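Local structure of fusion DH (Streptomyces sp. MJ635-86F5, 6K97) at residues A89-T95 with G146-P150; L202-L206 with H260-G264; K302-L306 with S318-L324. The protein is an engineered fusion of a split polyketide synthase dehydratase domain, which in cremimycin biosynthesis probably removes water from beta-hydroxyacyl intermediates. All coordinates share one frame; numbering follows the deposited sequence.

The three contacts sample both halves of a double hotdog, two helix-and-sheet units set edge to edge. Interaction 1 belongs to the first part of the fusion, interactions 2 and 3 to the second. Strand 273-284 lies between the strands of interactions 1 and 3, whose nearest atoms are about 7 Å apart and whose centres are 17 Å apart. Interactions 2 and 3 touch: Leu263 CD2 meets Leu324 CD2 at 3.4 Å, and Ala262 CB meets Val304 CG2 at 4.2 Å, so helix 252-266 packs directly on the sheet. Interactions 1 and 2 lie on opposite sides of the chain's centre, with centres 31 Å apart.

Interaction 1 (A89-T95 with G146-P150); sequences AGCDEIT and GSIGP
Cys91 and Ile148 meet alongside one another where the chain turns into strand 93-99, antiparallel to the end of strand 141-149. The sulfur of Cys91 is rotated beside its own backbone N (chi1 -56°), which carries SG to within 3.7 Å of Ile148 CG1; the extended end of the isoleucine runs past the sulfur toward Ala89. Ile94 stands on the same face as Ile148, its non-hydrogen-bonded partner, but the two isoleucines only brush, Ile94 CG1 lying 4.4 Å from Ile148 CG2. Helix 75-88 covers this face through Val79, Ala82 and Leu83, as the central helix of a hotdog fold does, and the contact lies in the first hotdog of the fusion. That helix ends beforehand in a Schellman motif with Gly90, at positive phi, as its C-prime residue.

Glu93 projects to the other face. With CG anti to the backbone N (chi1 -178°), its side chain stands out from the sheet beside Thr95, whose OG1 donates to Glu93 OE1 at 3.0 Å through the anti lone pair. OE2 forms a salt bridge with Arg283, in the other part of the construct, so both carboxylate oxygens are held. In the backbone, Gly149 N donates to Glu93 O at 3.1 Å, and Thr95 N reaches Ser147 O at 2.9 Å. The hydroxyl of Ser147 is bonded to Glu96, leaving its OG 3.9 Å from Thr95 CB.

Interaction 2 (L202-L206 with H260-G264); sequences LYARL and HAALG
Leu202, Tyr203 and Leu206 face His260, Leu263 and Gly264 across two helical segments whose axes pass 10.5 Å apart at 73°, a separation spanned chiefly by side chains of helix 199-208, some reaching the backbone of 260-264. The polar link is at one flank. Tyr203 reaches over with its phenol, and Tyr203 OH is hydrogen-bonded to His260 ND1 at 2.9 Å. Each of these atoms lies at the edge of the other's ring and near its plane, yet the rings are turned 82° apart, so the tyrosine meets the imidazole nearly crosswise, with Tyr203 CE1 3.4 Å from His260 ND1. The other imidazole nitrogen, NE2, is bonded to Asp256, which probably limits rotation of the ring.

The leucines fill the gap beside this pair. Leu202, its CG anti to the backbone N (chi1 177°), splits its methyls: CD2 lies 3.8 Å from His260 O, whereas CD1 rests 4.1 Å from Gly264 CA. Leu206 CD2 approaches Leu263 CB at 4.0 Å. All of this belongs to the second hotdog, where helix 199-208 lies against helix 252-266; Tyr213 and Phe211 of strand 211-213 and Leu220 of strand 220-226 close round the junction, and the Leu220 amide also bonds Tyr203 OH.

Interaction 3 (K302-L306 with S318-L324); sequences KSVSL and SVGSVAL
Lys302 immediately precedes strand 303-309, which pairs with strand 315-327 in an antiparallel beta hairpin of the second hotdog. Its carbonyl accepts Leu324 N at 2.8 Å, and its CB lies against Leu324 O. The aliphatic chain bends at chi2 (-62°) and leads away from the hairpin, carrying NZ to Leu266 O and into a salt bridge with Glu270, with Phe274 adding a cation-pi contact.

Ser303 comes next, opposite Ala323 in a non-hydrogen-bonded pair; Ser303 OG passes 4.0 Å from Ala323 CB, and the alpha carbon of the serine makes a CA-H...O contact with Val322 O. Val304 then turns to the other face and shares two bonds with Val322. In the shorter, Val322 N meets Val304 O at 2.7 Å, almost in line with the C=O bond, beyond its oxygen (169°), while Val304 N returns to Val322 O at 3.0 Å.

Ser305 CB lies 3.3 Å from Val319 O where the register against 318-324 shifts by one between Val304 and Leu306. Gly320 and Ser321 both face Arg280 on neighbouring strand 273-284, a classic bulge, and the chain turns a corner there; Ser321 OG is bonded to Asp299.

Leu306 restores regular pairing with Val319. Leu306 N donates to Val319 O in the carbonyl plane, and Val319 N donates back to Leu306 O. Their side chains lie side by side; Leu306 also touches Leu259 of helix 252-266, and Leu306 CD1 rests 3.7 Å from Val319 CG2.

Interaction 1 (A89-T95 with G146-P150)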
# COMPACT_ATOMS: atom_id res chain seq x y z
N ALA A 89 -2.20 12.01 -7.64
CA ALA A 89 -2.27 11.34 -8.95
C ALA A 89 -2.43 12.27 -10.15
O ALA A 89 -2.68 11.79 -11.23
CB ALA A 89 -3.41 10.36 -8.96
N GLY A 90 -2.37 13.59 -9.98
CA GLY A 90 -2.47 14.47 -11.15
C GLY A 90 -3.87 14.60 -11.79
O GLY A 90 -3.98 15.02 -12.95
N CYS A 91 -4.95 14.36 -11.04
CA CYS A 91 -6.30 14.56 -11.62
C CYS A 91 -6.98 15.84 -11.16
O CYS A 91 -6.93 16.20 -9.99
CB CYS A 91 -7.21 13.37 -11.31
SG CYS A 91 -6.61 11.77 -11.85
N ASP A 92 -7.69 16.50 -12.06
CA ASP A 92 -8.31 17.83 -11.77
C ASP A 92 -9.62 17.77 -11.03
O ASP A 92 -10.11 18.78 -10.53
CB ASP A 92 -8.57 18.56 -13.10
CG ASP A 92 -7.27 18.97 -13.83
OD1 ASP A 92 -6.22 19.16 -13.16
OD2 ASP A 92 -7.34 19.09 -15.08
N GLU A 93 -10.21 16.60 -10.92
CA GLU A 93 -11.62 16.52 -10.58
C GLU A 93 -11.94 15.18 -9.93
O GLU A 93 -11.34 14.13 -10.30
CB GLU A 93 -12.36 16.61 -11.90
CG GLU A 93 -13.84 16.59 -11.77
CD GLU A 93 -14.55 16.72 -13.10
OE1 GLU A 93 -14.69 15.66 -13.83
OE2 GLU A 93 -14.95 17.88 -13.38
N ILE A 94 -12.83 15.21 -8.94
CA ILE A 94 -13.54 14.00 -8.57
C ILE A 94 -14.72 14.04 -9.51
O ILE A 94 -15.51 14.95 -9.50
CB ILE A 94 -14.03 14.00 -7.13
CG1 ILE A 94 -12.87 14.19 -6.17
CG2 ILE A 94 -14.77 12.71 -6.80
CD1 ILE A 94 -13.34 14.52 -4.78
N THR A 95 -14.81 13.04 -10.36
CA THR A 95 -15.78 13.02 -11.41
C THR A 95 -17.06 12.57 -10.81
O THR A 95 -18.09 13.13 -11.07
CB THR A 95 -15.34 12.09 -12.56
OG1 THR A 95 -14.33 12.78 -13.30
CG2 THR A 95 -16.46 11.79 -13.50
N GLY A 146 -15.81 5.63 -6.66
CA GLY A 146 -16.05 6.64 -7.69
C GLY A 146 -14.86 6.70 -8.61
O GLY A 146 -14.17 5.72 -8.84
N SER A 147 -14.68 7.85 -9.22
CA SER A 147 -13.60 8.03 -10.16
C SER A 147 -13.09 9.46 -10.13
O SER A 147 -13.82 10.39 -9.76
CB SER A 147 -14.03 7.69 -11.58
OG SER A 147 -15.30 8.22 -11.79
N ILE A 148 -11.83 9.60 -10.52
CA ILE A 148 -11.16 10.87 -10.60
C ILE A 148 -10.55 10.98 -12.00
O ILE A 148 -10.32 9.97 -12.62
CB ILE A 148 -10.08 11.00 -9.53
CG1 ILE A 148 -9.01 9.91 -9.69
CG2 ILE A 148 -10.70 10.91 -8.17
CD1 ILE A 148 -7.88 9.98 -8.66
N GLY A 149 -10.37 12.20 -12.49
CA GLY A 149 -9.85 12.42 -13.85
C GLY A 149 -9.85 13.90 -14.20
O GLY A 149 -9.90 14.73 -13.29
N PRO A 150 -9.83 14.24 -15.51
CA PRO A 150 -9.79 15.63 -16.06
C PRO A 150 -11.05 16.46 -16.00
O PRO A 150 -12.11 15.89 -16.20
CB PRO A 150 -9.43 15.39 -17.54
CG PRO A 150 -8.64 14.13 -17.52
CD PRO A 150 -9.36 13.27 -16.53

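Interaction 2 (L202-L206 with H260-G264)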
# COMPACT_ATOMS: atom_id res chain seq x y z
N LEU A 202 -31.61 27.76 12.63
CA LEU A 202 -31.51 26.60 11.74
C LEU A 202 -30.85 25.38 12.46
O LEU A 202 -31.35 24.22 12.39
CB LEU A 202 -30.71 26.96 10.50
CG LEU A 202 -30.47 25.80 9.54
CD1 LEU A 202 -31.79 25.33 8.94
CD2 LEU A 202 -29.53 26.24 8.47
N TYR A 203 -29.72 25.64 13.14
CA TYR A 203 -29.03 24.56 13.84
C TYR A 203 -29.90 23.94 14.93
O TYR A 203 -29.89 22.72 15.09
CB TYR A 203 -27.70 25.02 14.37
CG TYR A 203 -26.61 25.05 13.35
CD1 TYR A 203 -26.27 23.93 12.65
CD2 TYR A 203 -25.89 26.20 13.09
CE1 TYR A 203 -25.27 23.94 11.71
CE2 TYR A 203 -24.90 26.24 12.13
CZ TYR A 203 -24.57 25.10 11.46
OH TYR A 203 -23.53 25.10 10.51
N ALA A 204 -30.71 24.74 15.62
CA ALA A 204 -31.63 24.15 16.62
C ALA A 204 -32.65 23.18 16.00
O ALA A 204 -32.90 22.10 16.52
CB ALA A 204 -32.33 25.22 17.40
N ARG A 205 -33.26 23.57 14.89
CA ARG A 205 -34.23 22.71 14.21
C ARG A 205 -33.56 21.44 13.62
O ARG A 205 -34.08 20.31 13.69
CB ARG A 205 -34.96 23.55 13.14
CG ARG A 205 -35.98 24.50 13.78
CD ARG A 205 -36.71 25.34 12.74
NE ARG A 205 -35.88 26.44 12.24
CZ ARG A 205 -35.77 27.65 12.80
NH1 ARG A 205 -36.39 27.98 13.91
NH2 ARG A 205 -35.00 28.53 12.22
N LEU A 206 -32.36 21.60 13.07
CA LEU A 206 -31.64 20.45 12.60
C LEU A 206 -31.35 19.45 13.74
O LEU A 206 -31.48 18.21 13.57
CB LEU A 206 -30.40 20.92 11.92
CG LEU A 206 -30.63 21.67 10.60
CD1 LEU A 206 -29.28 22.15 10.04
CD2 LEU A 206 -31.30 20.77 9.57
N HIS A 260 -25.17 22.75 5.20
CA HIS A 260 -26.18 22.87 6.24
C HIS A 260 -27.29 23.82 5.78
O HIS A 260 -28.48 23.55 5.93
CB HIS A 260 -25.55 23.31 7.56
CG HIS A 260 -24.55 22.32 8.10
ND1 HIS A 260 -23.60 22.66 9.03
CD2 HIS A 260 -24.38 20.99 7.86
CE1 HIS A 260 -22.89 21.58 9.33
NE2 HIS A 260 -23.35 20.56 8.63
N ALA A 261 -26.89 24.88 5.09
CA ALA A 261 -27.87 25.78 4.52
C ALA A 261 -28.82 25.06 3.59
O ALA A 261 -30.02 25.30 3.63
CB ALA A 261 -27.18 26.91 3.78
N ALA A 262 -28.31 24.19 2.76
CA ALA A 262 -29.18 23.53 1.78
C ALA A 262 -30.21 22.64 2.48
O ALA A 262 -31.29 22.45 1.96
CB ALA A 262 -28.37 22.72 0.78
N LEU A 263 -29.86 22.13 3.66
CA LEU A 263 -30.78 21.29 4.43
C LEU A 263 -32.04 22.02 4.83
O LEU A 263 -33.01 21.37 5.09
CB LEU A 263 -30.13 20.74 5.70
CG LEU A 263 -28.97 19.78 5.51
CD1 LEU A 263 -28.35 19.51 6.87
CD2 LEU A 263 -29.41 18.50 4.82
N GLY A 264 -32.04 23.35 4.87
CA GLY A 264 -33.24 24.09 5.26
C GLY A 264 -34.40 23.75 4.33
O GLY A 264 -35.37 23.11 4.73

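Interaction 3 (K302-L306 with S318-L324)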
# COMPACT_ATOMS: atom_id res chain seq x y z
N LYS A 302 -33.85 16.68 -4.44
CA LYS A 302 -32.95 16.40 -3.37
C LYS A 302 -31.47 16.62 -3.74
O LYS A 302 -30.56 16.13 -3.02
CB LYS A 302 -33.25 15.00 -2.82
CG LYS A 302 -34.69 14.82 -2.34
CD LYS A 302 -35.02 15.76 -1.20
CE LYS A 302 -36.53 15.82 -0.98
NZ LYS A 302 -36.91 17.00 -0.15
N SER A 303 -31.22 17.36 -4.83
CA SER A 303 -29.84 17.68 -5.23
C SER A 303 -29.62 19.17 -5.30
O SER A 303 -30.49 19.91 -5.68
CB SER A 303 -29.51 17.12 -6.59
OG SER A 303 -30.05 15.85 -6.76
N VAL A 304 -28.41 19.60 -4.97
CA VAL A 304 -28.00 20.97 -5.18
C VAL A 304 -26.63 21.03 -5.79
O VAL A 304 -25.88 20.04 -5.82
CB VAL A 304 -27.96 21.77 -3.86
CG1 VAL A 304 -29.35 21.84 -3.25
CG2 VAL A 304 -26.92 21.24 -2.90
N SER A 305 -26.30 22.17 -6.34
CA SER A 305 -24.92 22.33 -6.74
C SER A 305 -24.40 23.55 -6.06
O SER A 305 -25.17 24.36 -5.57
CB SER A 305 -24.77 22.35 -8.26
OG SER A 305 -25.21 23.55 -8.75
N LEU A 306 -23.10 23.68 -6.03
CA LEU A 306 -22.53 24.85 -5.43
C LEU A 306 -21.18 25.29 -5.95
O LEU A 306 -20.45 24.58 -6.66
CB LEU A 306 -22.49 24.66 -3.94
CG LEU A 306 -21.64 23.54 -3.39
CD1 LEU A 306 -20.26 24.06 -3.06
CD2 LEU A 306 -22.28 23.00 -2.13
N SER A 318 -15.81 24.22 -6.59
CA SER A 318 -17.16 24.04 -7.13
C SER A 318 -17.57 22.55 -7.11
O SER A 318 -16.69 21.67 -7.16
CB SER A 318 -17.23 24.64 -8.54
OG SER A 318 -16.61 23.83 -9.48
N VAL A 319 -18.88 22.30 -7.05
CA VAL A 319 -19.47 20.96 -6.97
C VAL A 319 -20.56 20.90 -7.98
O VAL A 319 -21.57 21.58 -7.85
CB VAL A 319 -20.03 20.66 -5.59
CG1 VAL A 319 -20.53 19.23 -5.45
CG2 VAL A 319 -18.96 20.91 -4.55
N GLY A 320 -20.37 20.08 -9.02
CA GLY A 320 -21.39 19.90 -10.04
C GLY A 320 -22.68 19.53 -9.39
O GLY A 320 -23.70 20.07 -9.71
N SER A 321 -22.66 18.61 -8.43
CA SER A 321 -23.93 18.14 -7.88
C SER A 321 -23.70 17.41 -6.57
O SER A 321 -22.73 16.68 -6.45
CB SER A 321 -24.62 17.21 -8.90
OG SER A 321 -25.91 16.87 -8.43
N VAL A 322 -24.60 17.63 -5.61
CA VAL A 322 -24.61 16.84 -4.37
C VAL A 322 -26.01 16.34 -4.17
O VAL A 322 -26.91 17.17 -4.02
CB VAL A 322 -24.31 17.63 -3.12
CG1 VAL A 322 -24.26 16.68 -1.91
CG2 VAL A 322 -23.00 18.35 -3.25
N ALA A 323 -26.18 15.00 -4.13
CA ALA A 323 -27.50 14.38 -4.02
C ALA A 323 -27.70 13.85 -2.59
O ALA A 323 -26.82 13.20 -2.05
CB ALA A 323 -27.62 13.23 -5.00
N LEU A 324 -28.85 14.14 -1.98
CA LEU A 324 -29.16 13.62 -0.62
C LEU A 324 -30.21 12.53 -0.66
O LEU A 324 -31.00 12.47 -1.58
CB LEU A 324 -29.62 14.73 0.33
CG LEU A 324 -28.53 15.67 0.90
CD1 LEU A 324 -27.99 16.52 -0.23
CD2 LEU A 324 -29.09 16.60 1.98